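Local coordinates for protein L-Ala-D/L-Glu epimerase, a muconate lactonizing enzyme (PDB 3FCP) that belongs to the enolase superfamily, in the muconate lactonizing enzyme group, and binds a magnesium ion in its barrel domain, at residues 234-239 with 260-265; 245-250 with 265-270. All coordinates share one frame; numbering follows the deposited sequence.

Contact 1. Residues 234-239 with 260-265; sequences AALVRL and YQLAQQ
With CG1 anti to the backbone nitrogen (chi1 172°), Val-237 turns CG2 toward Leu-262 and the amide of Gln-265; the Gln-265 chain is itself stretched out beyond CB (chi1 -153°, chi2 173°), which carries its amide across to helix 233-242. The two segments belong to neighbouring outer helices of the (beta/alpha)7beta barrel of the enolase superfamily, 233-242 and 256-264, and they meet through side chains. Val-237 CG2 packs on Leu-262 CD2 at 3.6 Å, the two side chains sliding past each other in opposite directions. The other branch, Leu-262 CD1, meets Leu-236 CD2 at 4.1 Å, and here the two side chains cross at about a right angle. Both leucines also rest on Ala-249 of strand 246-249, so this apolar patch continues inward to the barrel wall. On the outer side the cover comes from Gln-265, an exposed residue whose aliphatic CB and CG run past Val-237 CG2. Val-237 CG1 lies 3.7 Å from the backbone O of Gln-265, placing the valine against both the backbone and the side chain of this residue. On the side of helix 256-264 turned away from this contact, Ala-263 packs on Tyr-260 of a neighbouring subunit. The amide reaches the first turn of helix 233-242, with Gln-265 NE2 3.7 Å from Val-237 CG2 and 3.8 Å from Ala-234 CA.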
ATOM      1  N   ALA A 234     -14.647   2.253   5.556  1.00 22.29           N
ATOM      2  CA  ALA A 234     -13.265   2.651   5.789  1.00 21.77           C
ATOM      3  C   ALA A 234     -13.068   2.921   7.281  1.00 23.16           C
ATOM      4  O   ALA A 234     -12.069   2.501   7.867  1.00 23.33           O
ATOM      5  CB  ALA A 234     -12.922   3.898   4.972  1.00 24.27           C
ATOM      6  N   ALA A 235     -14.026   3.610   7.898  1.00 22.50           N
ATOM      7  CA  ALA A 235     -13.944   3.905   9.330  1.00 21.98           C
ATOM      8  C   ALA A 235     -14.062   2.616  10.148  1.00 21.33           C
ATOM      9  O   ALA A 235     -13.355   2.438  11.148  1.00 22.65           O
ATOM     10  CB  ALA A 235     -15.051   4.880   9.737  1.00 19.75           C
ATOM     11  N   LEU A 236     -14.958   1.724   9.726  1.00 20.47           N
ATOM     12  CA  LEU A 236     -15.159   0.459  10.430  1.00 20.08           C
ATOM     13  C   LEU A 236     -13.840  -0.320  10.472  1.00 19.81           C
ATOM     14  O   LEU A 236     -13.452  -0.845  11.510  1.00 20.71           O
ATOM     15  CB  LEU A 236     -16.236  -0.387   9.739  1.00 22.02           C
ATOM     16  CG  LEU A 236     -16.617  -1.668  10.494  1.00 22.28           C
ATOM     17  CD1 LEU A 236     -17.325  -1.285  11.794  1.00 21.24           C
ATOM     18  CD2 LEU A 236     -17.533  -2.538   9.645  1.00 23.28           C
ATOM     19  N   VAL A 237     -13.155  -0.392   9.336  1.00 19.39           N
ATOM     20  CA  VAL A 237     -11.880  -1.095   9.261  1.00 20.93           C
ATOM     21  C   VAL A 237     -10.834  -0.465  10.170  1.00 21.52           C
ATOM     22  O   VAL A 237     -10.125  -1.170  10.892  1.00 22.02           O
ATOM     23  CB  VAL A 237     -11.333  -1.106   7.815  1.00 22.07           C
ATOM     24  CG1 VAL A 237      -9.913  -1.663   7.791  1.00 20.20           C
ATOM     25  CG2 VAL A 237     -12.257  -1.947   6.925  1.00 22.82           C
ATOM     26  N   ARG A 238     -10.733   0.863  10.125  1.00 21.41           N
ATOM     27  CA  ARG A 238      -9.762   1.581  10.944  1.00 22.21           C
ATOM     28  C   ARG A 238     -10.029   1.310  12.427  1.00 21.34           C
ATOM     29  O   ARG A 238      -9.109   1.023  13.196  1.00 21.36           O
ATOM     30  CB  ARG A 238      -9.840   3.087  10.657  1.00 24.53           C
ATOM     31  CG  ARG A 238      -8.848   3.929  11.458  1.00 28.64           C
ATOM     32  CD  ARG A 238      -8.904   5.411  11.062  1.00 28.99           C
ATOM     33  NE  ARG A 238     -10.234   5.995  11.220  1.00 29.27           N
ATOM     34  CZ  ARG A 238     -11.001   6.394  10.211  1.00 30.23           C
ATOM     35  NH1 ARG A 238     -10.567   6.276   8.962  1.00 31.04           N
ATOM     36  NH2 ARG A 238     -12.208   6.894  10.446  1.00 29.02           N
ATOM     37  N   LEU A 239     -11.293   1.393  12.820  1.00 20.73           N
ATOM     38  CA  LEU A 239     -11.664   1.139  14.204  1.00 21.91           C
ATOM     39  C   LEU A 239     -11.304  -0.297  14.607  1.00 21.63           C
ATOM     40  O   LEU A 239     -10.761  -0.517  15.684  1.00 21.38           O
ATOM     41  CB  LEU A 239     -13.162   1.390  14.399  1.00 22.18           C
ATOM     42  CG  LEU A 239     -13.584   2.857  14.265  1.00 22.82           C
ATOM     43  CD1 LEU A 239     -15.090   2.959  14.123  1.00 20.92           C
ATOM     44  CD2 LEU A 239     -13.093   3.640  15.486  1.00 23.73           C
ATOM     45  N   TYR A 260     -16.269 -10.897   1.769  1.00 21.49           N
ATOM     46  CA  TYR A 260     -14.927 -11.002   1.217  1.00 21.32           C
ATOM     47  C   TYR A 260     -14.291  -9.623   1.099  1.00 20.86           C
ATOM     48  O   TYR A 260     -13.140  -9.426   1.471  1.00 20.91           O
ATOM     49  CB  TYR A 260     -14.954 -11.648  -0.171  1.00 20.15           C
ATOM     50  CG  TYR A 260     -13.623 -11.515  -0.869  1.00 21.69           C
ATOM     51  CD1 TYR A 260     -12.514 -12.250  -0.441  1.00 21.47           C
ATOM     52  CD2 TYR A 260     -13.438 -10.572  -1.881  1.00 20.85           C
ATOM     53  CE1 TYR A 260     -11.256 -12.038  -0.993  1.00 21.86           C
ATOM     54  CE2 TYR A 260     -12.186 -10.357  -2.442  1.00 19.37           C
ATOM     55  CZ  TYR A 260     -11.103 -11.083  -1.994  1.00 19.91           C
ATOM     56  OH  TYR A 260      -9.858 -10.844  -2.518  1.00 19.51           O
ATOM     57  N   GLN A 261     -15.048  -8.671   0.563  1.00 21.74           N
ATOM     58  CA  GLN A 261     -14.549  -7.308   0.385  1.00 23.68           C
ATOM     59  C   GLN A 261     -14.066  -6.668   1.693  1.00 21.56           C
ATOM     60  O   GLN A 261     -12.965  -6.117   1.754  1.00 20.54           O
ATOM     61  CB  GLN A 261     -15.637  -6.443  -0.257  1.00 26.13           C
ATOM     62  CG  GLN A 261     -15.907  -6.782  -1.716  1.00 34.19           C
ATOM     63  CD  GLN A 261     -17.198  -6.162  -2.239  1.00 39.81           C
ATOM     64  OE1 GLN A 261     -17.574  -5.055  -1.838  1.00 44.36           O
ATOM     65  NE2 GLN A 261     -17.872  -6.865  -3.151  1.00 35.65           N
ATOM     66  N   LEU A 262     -14.884  -6.739   2.735  1.00 21.18           N
ATOM     67  CA  LEU A 262     -14.516  -6.154   4.028  1.00 21.66           C
ATOM     68  C   LEU A 262     -13.248  -6.800   4.602  1.00 19.39           C
ATOM     69  O   LEU A 262     -12.345  -6.111   5.072  1.00 18.75           O
ATOM     70  CB  LEU A 262     -15.656  -6.325   5.032  1.00 23.60           C
ATOM     71  CG  LEU A 262     -16.177  -5.118   5.819  1.00 28.94           C
ATOM     72  CD1 LEU A 262     -16.833  -5.637   7.097  1.00 25.50           C
ATOM     73  CD2 LEU A 262     -15.062  -4.141   6.157  1.00 25.43           C
ATOM     74  N   ALA A 263     -13.193  -8.127   4.572  1.00 18.68           N
ATOM     75  CA  ALA A 263     -12.038  -8.857   5.087  1.00 18.72           C
ATOM     76  C   ALA A 263     -10.756  -8.476   4.325  1.00 21.33           C
ATOM     77  O   ALA A 263      -9.709  -8.219   4.921  1.00 21.51           O
ATOM     78  CB  ALA A 263     -12.295 -10.366   4.981  1.00 17.45           C
ATOM     79  N   GLN A 264     -10.855  -8.435   3.002  1.00 20.55           N
ATOM     80  CA  GLN A 264      -9.722  -8.100   2.144  1.00 22.42           C
ATOM     81  C   GLN A 264      -9.226  -6.690   2.473  1.00 22.20           C
ATOM     82  O   GLN A 264      -8.032  -6.400   2.413  1.00 19.46           O
ATOM     83  CB  GLN A 264     -10.170  -8.202   0.673  1.00 25.87           C
ATOM     84  CG  GLN A 264      -9.116  -7.869  -0.374  1.00 31.29           C
ATOM     85  CD  GLN A 264      -8.835  -6.385  -0.480  1.00 30.56           C
ATOM     86  OE1 GLN A 264      -9.739  -5.584  -0.698  1.00 34.30           O
ATOM     87  NE2 GLN A 264      -7.571  -6.012  -0.325  1.00 38.67           N
ATOM     88  N   GLN A 265     -10.161  -5.827   2.847  1.00 23.24           N
ATOM     89  CA  GLN A 265      -9.858  -4.447   3.188  1.00 25.43           C
ATOM     90  C   GLN A 265      -9.076  -4.345   4.501  1.00 25.89           C
ATOM     91  O   GLN A 265      -8.495  -3.302   4.801  1.00 25.72           O
ATOM     92  CB  GLN A 265     -11.161  -3.666   3.294  1.00 27.93           C
ATOM     93  CG  GLN A 265     -11.042  -2.186   3.018  1.00 33.90           C
ATOM     94  CD  GLN A 265     -12.402  -1.516   2.980  1.00 37.57           C
ATOM     95  OE1 GLN A 265     -13.344  -2.039   2.369  1.00 36.51           O
ATOM     96  NE2 GLN A 265     -12.515  -0.355   3.626  1.00 35.98           N
TER

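Contact 2. Residues 245-250 with 265-270. With MG (magnesium ion), chain I.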
ATOM      1  N   THR A 245     -10.884  -3.830  21.682  1.00 23.25           N
ATOM      2  CA  THR A 245     -11.935  -4.787  21.960  1.00 23.46           C
ATOM      3  C   THR A 245     -12.479  -5.203  20.599  1.00 23.14           C
ATOM      4  O   THR A 245     -12.133  -4.599  19.586  1.00 23.78           O
ATOM      5  CB  THR A 245     -13.059  -4.238  22.865  1.00 24.28           C
ATOM      6  OG1 THR A 245     -13.811  -5.348  23.369  1.00 24.43           O
ATOM      7  CG2 THR A 245     -14.004  -3.314  22.105  1.00 24.01           C
ATOM      8  N   ALA A 246     -13.308  -6.236  20.569  1.00 23.24           N
ATOM      9  CA  ALA A 246     -13.849  -6.733  19.308  1.00 21.75           C
ATOM     10  C   ALA A 246     -14.937  -5.878  18.659  1.00 20.79           C
ATOM     11  O   ALA A 246     -15.785  -5.302  19.339  1.00 19.56           O
ATOM     12  CB  ALA A 246     -14.362  -8.161  19.504  1.00 21.86           C
ATOM     13  N   ILE A 247     -14.902  -5.818  17.327  1.00 20.01           N
ATOM     14  CA  ILE A 247     -15.883  -5.084  16.535  1.00 20.08           C
ATOM     15  C   ILE A 247     -16.745  -6.100  15.773  1.00 20.65           C
ATOM     16  O   ILE A 247     -16.225  -7.055  15.185  1.00 21.47           O
ATOM     17  CB  ILE A 247     -15.206  -4.136  15.495  1.00 19.84           C
ATOM     18  CG1 ILE A 247     -14.276  -3.140  16.203  1.00 23.22           C
ATOM     19  CG2 ILE A 247     -16.268  -3.384  14.706  1.00 19.96           C
ATOM     20  CD1 ILE A 247     -14.937  -2.359  17.333  1.00 20.59           C
ATOM     21  N   LEU A 248     -18.054  -5.886  15.791  1.00 21.11           N
ATOM     22  CA  LEU A 248     -19.009  -6.756  15.114  1.00 22.48           C
ATOM     23  C   LEU A 248     -19.615  -5.989  13.933  1.00 22.69           C
ATOM     24  O   LEU A 248     -20.213  -4.930  14.116  1.00 22.94           O
ATOM     25  CB  LEU A 248     -20.135  -7.149  16.082  1.00 23.52           C
ATOM     26  CG  LEU A 248     -20.893  -8.483  15.971  1.00 28.63           C
ATOM     27  CD1 LEU A 248     -22.380  -8.214  16.187  1.00 23.54           C
ATOM     28  CD2 LEU A 248     -20.647  -9.184  14.639  1.00 26.31           C
ATOM     29  N   ALA A 249     -19.453  -6.513  12.726  1.00 21.43           N
ATOM     30  CA  ALA A 249     -20.019  -5.858  11.554  1.00 20.70           C
ATOM     31  C   ALA A 249     -21.455  -6.346  11.327  1.00 19.46           C
ATOM     32  O   ALA A 249     -21.723  -7.546  11.408  1.00 20.16           O
ATOM     33  CB  ALA A 249     -19.162  -6.165  10.326  1.00 18.09           C
ATOM     34  N   ASP A 250     -22.378  -5.426  11.067  1.00 17.96           N
ATOM     35  CA  ASP A 250     -23.762  -5.817  10.793  1.00 19.60           C
ATOM     36  C   ASP A 250     -24.149  -5.305   9.410  1.00 20.42           C
ATOM     37  O   ASP A 250     -23.937  -6.000   8.417  1.00 21.35           O
ATOM     38  CB  ASP A 250     -24.739  -5.278  11.860  1.00 20.49           C
ATOM     39  CG  ASP A 250     -26.183  -5.760  11.639  1.00 23.07           C
ATOM     40  OD1 ASP A 250     -26.409  -6.602  10.736  1.00 22.91           O
ATOM     41  OD2 ASP A 250     -27.096  -5.303  12.366  1.00 24.20           O
ATOM     42  N   GLN A 265     -10.161  -5.827   2.847  1.00 23.24           N
ATOM     43  CA  GLN A 265      -9.858  -4.447   3.188  1.00 25.43           C
ATOM     44  C   GLN A 265      -9.076  -4.345   4.501  1.00 25.89           C
ATOM     45  O   GLN A 265      -8.495  -3.302   4.801  1.00 25.72           O
ATOM     46  CB  GLN A 265     -11.161  -3.666   3.294  1.00 27.93           C
ATOM     47  CG  GLN A 265     -11.042  -2.186   3.018  1.00 33.90           C
ATOM     48  CD  GLN A 265     -12.402  -1.516   2.980  1.00 37.57           C
ATOM     49  OE1 GLN A 265     -13.344  -2.039   2.369  1.00 36.51           O
ATOM     50  NE2 GLN A 265     -12.515  -0.355   3.626  1.00 35.98           N
ATOM     51  N   GLY A 266      -9.073  -5.425   5.281  1.00 23.97           N
ATOM     52  CA  GLY A 266      -8.340  -5.426   6.535  1.00 23.30           C
ATOM     53  C   GLY A 266      -9.175  -5.475   7.805  1.00 21.91           C
ATOM     54  O   GLY A 266      -8.636  -5.380   8.909  1.00 21.52           O
ATOM     55  N   PHE A 267     -10.488  -5.621   7.669  1.00 21.72           N
ATOM     56  CA  PHE A 267     -11.355  -5.676   8.841  1.00 20.88           C
ATOM     57  C   PHE A 267     -11.063  -6.908   9.690  1.00 20.36           C
ATOM     58  O   PHE A 267     -10.906  -8.011   9.173  1.00 20.96           O
ATOM     59  CB  PHE A 267     -12.832  -5.724   8.432  1.00 20.95           C
ATOM     60  CG  PHE A 267     -13.773  -5.917   9.595  1.00 21.72           C
ATOM     61  CD1 PHE A 267     -14.139  -4.842  10.395  1.00 21.94           C
ATOM     62  CD2 PHE A 267     -14.264  -7.180   9.906  1.00 20.49           C
ATOM     63  CE1 PHE A 267     -14.987  -5.019  11.493  1.00 21.84           C
ATOM     64  CE2 PHE A 267     -15.109  -7.373  10.999  1.00 24.49           C
ATOM     65  CZ  PHE A 267     -15.473  -6.288  11.797  1.00 20.98           C
ATOM     66  N   THR A 268     -10.987  -6.717  10.998  1.00 20.41           N
ATOM     67  CA  THR A 268     -10.759  -7.834  11.897  1.00 21.62           C
ATOM     68  C   THR A 268     -11.790  -7.734  13.017  1.00 22.07           C
ATOM     69  O   THR A 268     -12.021  -6.657  13.572  1.00 21.14           O
ATOM     70  CB  THR A 268      -9.321  -7.834  12.478  1.00 23.43           C
ATOM     71  OG1 THR A 268      -9.156  -8.976  13.332  1.00 23.77           O
ATOM     72  CG2 THR A 268      -9.047  -6.563  13.266  1.00 23.16           C
ATOM     73  N   GLY A 269     -12.424  -8.860  13.313  1.00 21.71           N
ATOM     74  CA  GLY A 269     -13.448  -8.913  14.338  1.00 21.52           C
ATOM     75  C   GLY A 269     -14.430 -10.019  13.988  1.00 21.29           C
ATOM     76  O   GLY A 269     -14.019 -11.142  13.696  1.00 20.90           O
ATOM     77  N   ALA A 270     -15.719  -9.705  13.986  1.00 19.98           N
ATOM     78  CA  ALA A 270     -16.731 -10.706  13.674  1.00 22.00           C
ATOM     79  C   ALA A 270     -17.834 -10.170  12.774  1.00 21.72           C
ATOM     80  O   ALA A 270     -17.992  -8.952  12.621  1.00 21.40           O
ATOM     81  CB  ALA A 270     -17.337 -11.251  14.974  1.00 21.49           C
TER
HETATM   82 MG    MG I 382     -27.999  -3.219  12.801  1.00 17.54          MG
HETATM   83  O   HOH W   1     -12.265  -6.447  16.202  1.00 20.80           O
HETATM   84  O   HOH W   2     -25.987  -3.277  14.296  1.00 24.43           O
HETATM   85  O   HOH W   3     -28.888  -3.323  15.063  1.00 31.54           O
HETATM   86  O   HOH W   4     -30.385  -4.175  12.533  1.00 34.60           O
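Phe-267 reaches from the loop to strand 246-249. Its CB points toward the strand, and with CG anti to the backbone nitrogen (chi1 174°) the ring extends toward Ile-247 and Ala-249. One step short of the tip, Phe-267 CE1 meets Ile-247 CG2 at 3.8 Å, the methyl lying at the ring edge and in its plane. Phe-267 CZ, the tip, is approached by two partners, Ile-247 O at 3.6 Å and Ala-249 CB at 4.0 Å, both obliquely to the ring. Phe-267 follows Gly-266, whose positive phi and two bonds back into the last turn make a Schellman motif after helix 256-264. The loop then runs into strand 270-273, which lies parallel to 246-249 in the barrel, so the two strands and the helix between them make a beta-alpha-beta crossover. Two backbone bonds begin the pairing on either side of Leu-248: Ala-270 N to Ile-247 O (3.0 Å, 161° at the hydrogen) and Ala-249 N to Ala-270 O (2.8 Å, 174°). Ile-247 O also receives a CA-H contact from Gly-269. Just before the paired residues, a water takes the place of a direct bond, accepting from Ile-247 N at 2.9 Å and donating to Thr-268 O at 2.6 Å. Leu-248 CD2 packs on Ala-270 CB along the sheet face these two residues share. Past the strand's end, Asp-250 OD2 binds the magnesium ion at 2.3 Å; the metal's other ligands are Asn-201, Glu-251 and three waters, while Asp-250 OD1 forms a salt bridge with Lys-277.

In the fold
From the N-terminal side, the chain passes through helix 233-242, strand 246-249, helix 256-264 and then the loop into strand 270-273. Contact 1 closes the first loop, bringing one outer helix against the next with 20 residues between its segments. Contact 2 closes the second, setting neighbouring parallel strands side by side across 14 residues. Their segments alternate along the chain, so the two closures cross rather than nest, and they share Gln-265. They also touch: Leu-236 packs on both Ile-247 and Phe-267, and Leu-262 O probably accepts a hydrogen bond from Phe-267 N. Together they tie the outer helical layer to the barrel wall, whose strand 246-249 leads into the magnesium site.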